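Local coordinates for NADH:ubiquinone oxidoreductase, Na translocating, C subunit (Parabacteroides distasonis, PDB 3LWX), which is the C subunit of a membrane-bound respiratory complex and carries a domain of the FMN-binding family, at residues I86-G91 with W99-V104; I20-N25 with G113-H118; V47-E52 with T68-P73. All blocks are in the same frame, centred on the assembly; numbering follows the deposited sequence.

Interaction 1 (I86-G91 with W99-V104); sequences IMALHG and WGYISV
M87 and I102 face each other as a hydrogen-bonded antiparallel pair. M87 N donates to I102 O at 2.9 Å, and I102 N returns a bond to M87 O at 3.0 Å. L89 and G100 form the next such pair, but its bonds are less regular. L89 N reaches G100 O from 45° above the carbonyl plane. G100 N to L89 O is longer, 3.2 Å, and bent to 139° at the hydrogen. One water donates to both L89 O and G100 O, so each of these oxygens has a second donor.

The strands are 82-92 and 97-104, the two arms of a beta hairpin and adjacent inner strands of the antiparallel sheet. On the face with M87, L89 and I102, methyl groups meet and L89 packs on the G100 backbone. In one of the two conformers of I102, its CG2 lies 4.0 Å from L89 CD2. M87, a selenomethionine, bends at its last torsion (chi3 -76°), which brings CE against both methyls of V104, 3.8 Å from V104 CG1. L89 CB and CG lie along the G100 backbone, where there is no side chain.

On the other face, A88 CB meets the Y101 ring at CE1, 3.8 Å away. I86 CG2 rests against Y101 CB, and I86 CG1 against S103 CB.

Helix 4-23 covers this second face: I86 packs on I20 and S23, and S103 OG bonds to S23 O. Helix 174-196 lies against the first, with M87 on Y191 and L89 on M183, L184 and S187.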
# COMPACT_ATOMS: atom_id res chain seq x y z
N ILE A 86 5.12 -5.11 3.30
CA ILE A 86 3.93 -4.54 2.69
C ILE A 86 3.22 -3.69 3.75
O ILE A 86 2.95 -4.16 4.87
CB ILE A 86 2.97 -5.63 2.20
CG1 ILE A 86 3.66 -6.61 1.27
CG2 ILE A 86 1.75 -5.01 1.50
CD1 ILE A 86 2.90 -7.91 1.05
N MSE A 87 2.93 -2.44 3.39
CA MSE A 87 2.35 -1.43 4.25
C MSE A 87 1.03 -0.95 3.66
O MSE A 87 0.85 -0.95 2.44
CB MSE A 87 3.34 -0.28 4.40
CG MSE A 87 4.59 -0.69 5.14
SE MSE A 87 6.00 0.58 5.17
CE MSE A 87 6.64 0.34 3.37
N ALA A 88 0.12 -0.59 4.54
CA ALA A 88 -1.24 -0.19 4.17
C ALA A 88 -1.37 1.33 4.11
O ALA A 88 -0.94 2.05 5.01
CB ALA A 88 -2.24 -0.78 5.15
N LEU A 89 -2.03 1.79 3.06
CA LEU A 89 -2.26 3.18 2.77
C LEU A 89 -3.74 3.54 2.91
O LEU A 89 -4.63 2.74 2.62
CB LEU A 89 -1.86 3.49 1.34
CG LEU A 89 -0.46 3.03 0.93
CD1 LEU A 89 -0.27 3.28 -0.56
CD2 LEU A 89 0.61 3.70 1.76
N HIS A 90 -3.99 4.78 3.32
CA HIS A 90 -5.36 5.30 3.38
C HIS A 90 -5.30 6.81 3.17
O HIS A 90 -4.35 7.45 3.57
CB HIS A 90 -6.06 4.96 4.71
CG HIS A 90 -5.49 5.66 5.90
ND1 HIS A 90 -6.05 6.80 6.45
CD2 HIS A 90 -4.37 5.40 6.62
CE1 HIS A 90 -5.31 7.20 7.47
NE2 HIS A 90 -4.28 6.37 7.59
N GLY A 91 -6.32 7.36 2.52
CA GLY A 91 -6.31 8.79 2.23
C GLY A 91 -7.59 9.23 1.55
O GLY A 91 -8.63 8.58 1.68
N TRP A 99 -7.32 4.17 -0.87
CA TRP A 99 -6.52 3.28 -0.04
C TRP A 99 -5.56 2.53 -0.95
O TRP A 99 -5.53 2.75 -2.16
CB TRP A 99 -7.37 2.34 0.81
CG TRP A 99 -8.27 1.38 0.08
CD1 TRP A 99 -8.02 0.08 -0.19
CD2 TRP A 99 -9.59 1.64 -0.41
NE1 TRP A 99 -9.08 -0.49 -0.83
CE2 TRP A 99 -10.06 0.44 -0.97
CE3 TRP A 99 -10.43 2.76 -0.41
CZ2 TRP A 99 -11.33 0.34 -1.56
CZ3 TRP A 99 -11.68 2.66 -0.99
CH2 TRP A 99 -12.12 1.47 -1.56
N GLY A 100 -4.76 1.63 -0.39
CA GLY A 100 -3.84 0.87 -1.19
C GLY A 100 -2.82 0.16 -0.33
O GLY A 100 -2.93 0.14 0.91
N TYR A 101 -1.85 -0.43 -1.00
CA TYR A 101 -0.74 -1.13 -0.35
C TYR A 101 0.52 -0.83 -1.13
O TYR A 101 0.49 -0.71 -2.36
CB TYR A 101 -0.98 -2.65 -0.31
CG TYR A 101 -2.21 -2.98 0.48
CD1 TYR A 101 -2.15 -3.13 1.86
CD2 TYR A 101 -3.46 -3.03 -0.13
CE1 TYR A 101 -3.31 -3.34 2.60
CE2 TYR A 101 -4.62 -3.26 0.60
CZ TYR A 101 -4.54 -3.39 1.97
OH TYR A 101 -5.67 -3.57 2.73
N ILE A 102 1.64 -0.76 -0.43
CA ILE A 102 2.92 -0.57 -1.08
C ILE A 102 3.94 -1.47 -0.39
O ILE A 102 3.92 -1.59 0.84
CB ILE A 102 3.31 0.92 -1.12
CG1 ILE A 102 4.50 1.18 -2.05
CG2 ILE A 102 3.60 1.43 0.26
CD1 ILE A 102 4.67 2.65 -2.33
N SER A 103 4.77 -2.12 -1.19
CA SER A 103 5.77 -3.02 -0.64
C SER A 103 7.16 -2.48 -0.91
O SER A 103 7.41 -1.83 -1.93
CB SER A 103 5.63 -4.44 -1.21
OG SER A 103 5.99 -4.49 -2.58
N VAL A 104 8.07 -2.79 0.01
CA VAL A 104 9.47 -2.46 -0.15
C VAL A 104 10.33 -3.72 -0.03
O VAL A 104 9.95 -4.72 0.58
CB VAL A 104 9.96 -1.38 0.86
CG1 VAL A 104 9.27 -0.04 0.61
CG2 VAL A 104 9.75 -1.81 2.32
O HOH W 1 -5.11 -0.00 2.84

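Interaction 2 (I20-N25 with G113-H118); sequences ILRSIN and GADFSH
This is a buried helix-to-strand contact. The C-terminal end of helix 4-23 meets strand 111-118, an outermost strand of the main sheet, and a salt bridge carries the polar part. R22 grips D115 side-on with two nitrogens, one to each carboxylate oxygen. R22 NE donates to D115 OD1 at 2.8 Å and is nearly straight, 171° at the hydrogen. OD1 lies in the guanidinium plane, yet the donor meets it from above the carboxylate plane. R22 NH2 reaches D115 OD2 on its syn side, and this bond is longer, 3.2 Å. The two flat groups are therefore not coplanar; their planes stand 59° apart. The bend in the arginine chain at chi3 (-65°) brings NE to the carboxylate.

Closer to the backbone, G113 has no side chain, and S23 O comes within 3.1 Å of its CA. S23 CB sits over the A114 backbone. A water ties the segments together. It accepts from A114 N and lies 2.9 Å from R22 O and close to N25 OD1, which probably share its protons. S23 OG turns back to I20 O at 2.7 Å. N25 ND2 bonds to Y112 O, just before the strand segment. N25, with positive phi, is the C-prime residue of a Schellman motif that ends the helix.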
# COMPACT_ATOMS: atom_id res chain seq x y z
N ILE A 20 -3.27 -6.87 -1.67
CA ILE A 20 -1.98 -7.08 -1.04
C ILE A 20 -1.06 -7.83 -2.02
O ILE A 20 0.11 -7.45 -2.19
CB ILE A 20 -2.17 -7.82 0.30
CG1 ILE A 20 -2.84 -6.88 1.30
CG2 ILE A 20 -0.82 -8.32 0.83
CD1 ILE A 20 -3.28 -7.55 2.59
N LEU A 21 -1.57 -8.89 -2.63
CA LEU A 21 -0.77 -9.63 -3.60
C LEU A 21 -0.34 -8.75 -4.79
O LEU A 21 0.81 -8.84 -5.24
CB LEU A 21 -1.51 -10.88 -4.07
CG LEU A 21 -1.59 -11.99 -3.02
CD1 LEU A 21 -2.62 -13.03 -3.45
CD2 LEU A 21 -0.23 -12.62 -2.78
N ARG A 22 -1.24 -7.90 -5.29
CA ARG A 22 -0.85 -7.03 -6.41
C ARG A 22 0.30 -6.11 -6.02
O ARG A 22 1.12 -5.78 -6.87
CB ARG A 22 -2.03 -6.22 -6.95
CG ARG A 22 -3.05 -7.06 -7.70
CD ARG A 22 -4.02 -6.20 -8.49
NE ARG A 22 -4.88 -5.35 -7.67
CZ ARG A 22 -6.10 -5.66 -7.24
NH1 ARG A 22 -6.65 -6.84 -7.48
NH2 ARG A 22 -6.76 -4.76 -6.52
N SER A 23 0.37 -5.71 -4.75
CA SER A 23 1.47 -4.86 -4.30
C SER A 23 2.82 -5.56 -4.28
O SER A 23 3.85 -4.89 -4.21
CB SER A 23 1.19 -4.25 -2.92
OG SER A 23 1.47 -5.13 -1.85
N ILE A 24 2.82 -6.91 -4.35
CA ILE A 24 4.04 -7.70 -4.52
C ILE A 24 4.04 -8.39 -5.89
O ILE A 24 4.68 -9.43 -6.08
CB ILE A 24 4.33 -8.67 -3.35
CG1 ILE A 24 3.17 -9.65 -3.10
CG2 ILE A 24 4.68 -7.84 -2.11
CD1 ILE A 24 3.54 -10.82 -2.18
N ASN A 25 3.33 -7.81 -6.86
CA ASN A 25 3.41 -8.23 -8.26
C ASN A 25 2.87 -9.62 -8.52
O ASN A 25 3.37 -10.35 -9.38
CB ASN A 25 4.85 -8.06 -8.74
CG ASN A 25 5.34 -6.66 -8.46
OD1 ASN A 25 4.65 -5.71 -8.80
ND2 ASN A 25 6.47 -6.52 -7.78
N GLY A 113 6.56 -2.93 -5.25
CA GLY A 113 5.30 -2.87 -5.99
C GLY A 113 4.31 -2.03 -5.23
O GLY A 113 4.56 -1.61 -4.10
N ALA A 114 3.14 -1.82 -5.83
CA ALA A 114 2.12 -0.96 -5.27
C ALA A 114 0.76 -1.30 -5.87
O ALA A 114 0.68 -1.80 -7.00
CB ALA A 114 2.46 0.50 -5.57
N ASP A 115 -0.29 -0.97 -5.13
CA ASP A 115 -1.67 -1.12 -5.58
C ASP A 115 -2.48 0.00 -4.96
O ASP A 115 -2.34 0.25 -3.77
CB ASP A 115 -2.27 -2.46 -5.15
CG ASP A 115 -3.60 -2.75 -5.80
OD1 ASP A 115 -3.59 -2.89 -7.05
OD2 ASP A 115 -4.63 -2.86 -5.10
N PHE A 116 -3.33 0.64 -5.76
CA PHE A 116 -4.17 1.73 -5.27
C PHE A 116 -5.63 1.46 -5.60
O PHE A 116 -5.95 1.02 -6.70
CB PHE A 116 -3.73 3.08 -5.87
CG PHE A 116 -2.29 3.41 -5.62
CD1 PHE A 116 -1.87 3.92 -4.40
CD2 PHE A 116 -1.33 3.19 -6.58
CE1 PHE A 116 -0.54 4.20 -4.16
CE2 PHE A 116 0.00 3.47 -6.34
CZ PHE A 116 0.38 3.97 -5.13
N SER A 117 -6.48 1.84 -4.66
CA SER A 117 -7.91 1.65 -4.75
C SER A 117 -8.65 2.92 -4.35
O SER A 117 -8.10 3.84 -3.74
CB SER A 117 -8.36 0.51 -3.85
OG SER A 117 -7.83 -0.73 -4.27
N HIS A 118 -9.94 2.95 -4.67
CA HIS A 118 -10.76 4.12 -4.37
C HIS A 118 -12.22 3.73 -4.33
O HIS A 118 -12.65 2.72 -4.90
CB HIS A 118 -10.56 5.20 -5.43
CG HIS A 118 -10.94 4.74 -6.80
ND1 HIS A 118 -12.20 4.92 -7.32
CD2 HIS A 118 -10.25 3.99 -7.70
CE1 HIS A 118 -12.26 4.33 -8.50
NE2 HIS A 118 -11.09 3.75 -8.75
O HOH W 2 2.81 -3.73 -8.13

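Interaction 3 (V47-E52 with T68-P73); sequences VNENGE and TEHQYP
Two backbone hydrogen bonds join V47 and Y72 as an antiparallel hydrogen-bonded pair. V47 N donates to Y72 O at 2.9 Å and is nearly straight, 169° at the hydrogen. Y72 N donates to V47 O over the same length, but the bond is bent to 139°. Two CA-H...O contacts lie beside this pair: Q71 CA is 3.3 Å from V47 O, and N48 CA approaches H70 O.

The apolar contact is V47 CG2 on Y72 CB at 4.1 Å, the two side chains crossing at about a right angle. The Y72 ring also meets backbone along 47-49. Its CD2 is 3.5 Å from V47 O, and E49 N lies in the ring plane, at the edge near CE2.

Strands 41-48 and 71-79 are neighbours in the main sheet. A turn follows one strand here and a helix end precedes the other. Helix 63-68 closes with a Schellman motif whose C-prime residue is H70, at positive phi. Beyond V47 the chain makes a type I beta turn from N48 to G51.

G51 N to N48 O closes that turn, and the N48 side chain adds to it. N48 OD1 accepts from N50 N at 2.9 Å, an Asx turn, and from E52 N at 3.0 Å, the two donors coming from opposite faces of its plane. N48 ND2 donates almost straight to E52 OE1, so both ends of the amide are engaged.

In one of its two conformers, the E49 carboxylate lies near the H70 ring without a bond, 17° from parallel, with E49 OE2 4.1 Å from H70 ND1.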
# COMPACT_ATOMS: atom_id res chain seq x y z
N VAL A 47 2.23 -2.62 14.03
CA VAL A 47 3.25 -1.86 14.74
C VAL A 47 2.65 -0.55 15.22
O VAL A 47 1.66 -0.04 14.68
CB VAL A 47 4.53 -1.58 13.90
CG1 VAL A 47 5.15 -2.90 13.48
CG2 VAL A 47 4.25 -0.67 12.69
N ASN A 48 3.23 -0.02 16.29
CA ASN A 48 2.90 1.30 16.76
C ASN A 48 3.84 2.33 16.10
O ASN A 48 4.69 1.99 15.27
CB ASN A 48 2.88 1.38 18.29
CG ASN A 48 4.23 1.13 18.92
OD1 ASN A 48 5.26 1.28 18.27
ND2 ASN A 48 4.24 0.79 20.21
N GLU A 49 3.69 3.60 16.47
CA GLU A 49 4.48 4.67 15.87
C GLU A 49 5.97 4.59 16.22
O GLU A 49 6.77 5.27 15.61
CB GLU A 49 3.94 6.06 16.26
CG GLU A 49 3.94 6.43 17.73
CD GLU A 49 2.65 6.08 18.46
OE1 GLU A 49 2.32 4.88 18.58
OE2 GLU A 49 1.99 7.03 18.96
N ASN A 50 6.30 3.79 17.22
CA ASN A 50 7.68 3.59 17.61
C ASN A 50 8.28 2.35 16.94
O ASN A 50 9.43 2.02 17.20
CB ASN A 50 7.79 3.53 19.13
CG ASN A 50 7.43 4.85 19.77
OD1 ASN A 50 6.74 4.89 20.80
ND2 ASN A 50 7.86 5.94 19.16
N GLY A 51 7.52 1.69 16.06
CA GLY A 51 8.01 0.51 15.35
C GLY A 51 7.93 -0.79 16.12
O GLY A 51 8.44 -1.81 15.68
N GLU A 52 7.28 -0.76 17.27
CA GLU A 52 7.15 -1.94 18.11
C GLU A 52 5.95 -2.76 17.69
O GLU A 52 4.93 -2.20 17.27
CB GLU A 52 6.99 -1.51 19.55
CG GLU A 52 8.18 -0.71 20.07
CD GLU A 52 7.89 0.03 21.35
OE1 GLU A 52 6.73 0.36 21.64
OE2 GLU A 52 8.86 0.33 22.07
N THR A 68 -6.14 5.62 13.24
CA THR A 68 -6.65 6.58 14.22
C THR A 68 -6.14 6.21 15.62
O THR A 68 -5.97 7.08 16.48
CB THR A 68 -8.19 6.67 14.20
OG1 THR A 68 -8.75 5.65 15.04
CG2 THR A 68 -8.72 6.51 12.77
N GLU A 69 -5.88 4.92 15.83
CA GLU A 69 -5.34 4.40 17.09
C GLU A 69 -3.80 4.26 17.05
O GLU A 69 -3.19 3.64 17.92
CB GLU A 69 -6.03 3.07 17.42
CG GLU A 69 -7.52 3.24 17.59
CD GLU A 69 -8.28 1.98 17.97
OE1 GLU A 69 -7.69 0.88 18.00
OE2 GLU A 69 -9.49 2.11 18.24
N HIS A 70 -3.17 4.86 16.03
CA HIS A 70 -1.72 4.85 15.85
C HIS A 70 -1.15 3.43 15.79
O HIS A 70 -0.12 3.12 16.40
CB HIS A 70 -1.04 5.73 16.91
CG HIS A 70 -1.49 7.15 16.87
ND1 HIS A 70 -0.82 8.13 16.16
CD2 HIS A 70 -2.57 7.76 17.42
CE1 HIS A 70 -1.45 9.28 16.29
NE2 HIS A 70 -2.52 9.08 17.04
N GLN A 71 -1.84 2.57 15.04
CA GLN A 71 -1.42 1.20 14.76
C GLN A 71 -1.43 1.03 13.25
O GLN A 71 -2.33 1.52 12.56
CB GLN A 71 -2.30 0.18 15.45
CG GLN A 71 -2.29 0.35 16.95
CD GLN A 71 -2.98 -0.78 17.66
OE1 GLN A 71 -3.88 -1.42 17.11
NE2 GLN A 71 -2.56 -1.04 18.90
N TYR A 72 -0.47 0.26 12.76
CA TYR A 72 -0.19 0.18 11.34
C TYR A 72 0.17 -1.26 10.96
O TYR A 72 1.13 -1.81 11.49
CB TYR A 72 0.98 1.12 11.02
CG TYR A 72 0.80 2.49 11.62
CD1 TYR A 72 -0.07 3.41 11.06
CD2 TYR A 72 1.46 2.85 12.78
CE1 TYR A 72 -0.26 4.65 11.61
CE2 TYR A 72 1.27 4.09 13.36
CZ TYR A 72 0.42 5.00 12.77
OH TYR A 72 0.22 6.26 13.32
N PRO A 73 -0.57 -1.88 10.03
CA PRO A 73 -0.27 -3.28 9.73
C PRO A 73 0.89 -3.46 8.76
O PRO A 73 1.01 -2.73 7.77
CB PRO A 73 -1.57 -3.78 9.09
CG PRO A 73 -2.11 -2.56 8.41
CD PRO A 73 -1.81 -1.44 9.37

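All three interactions reach the same antiparallel sheet. Interactions 1 and 2 are buried near the centre of the chain; interaction 3 is a surface contact at its margin. Interaction 1 joins two inner strands by backbone bonds and methyl packing. Interaction 2 sets a helix on an outermost strand, relying on a salt bridge and a water. Interaction 3 has one firm backbone pair, with turn and helix-end motifs around it. Interactions 1 and 2 touch through S103 and S23. Interaction 3 meets interaction 1 where P73 CG packs on A88 CB, and does not touch interaction 2.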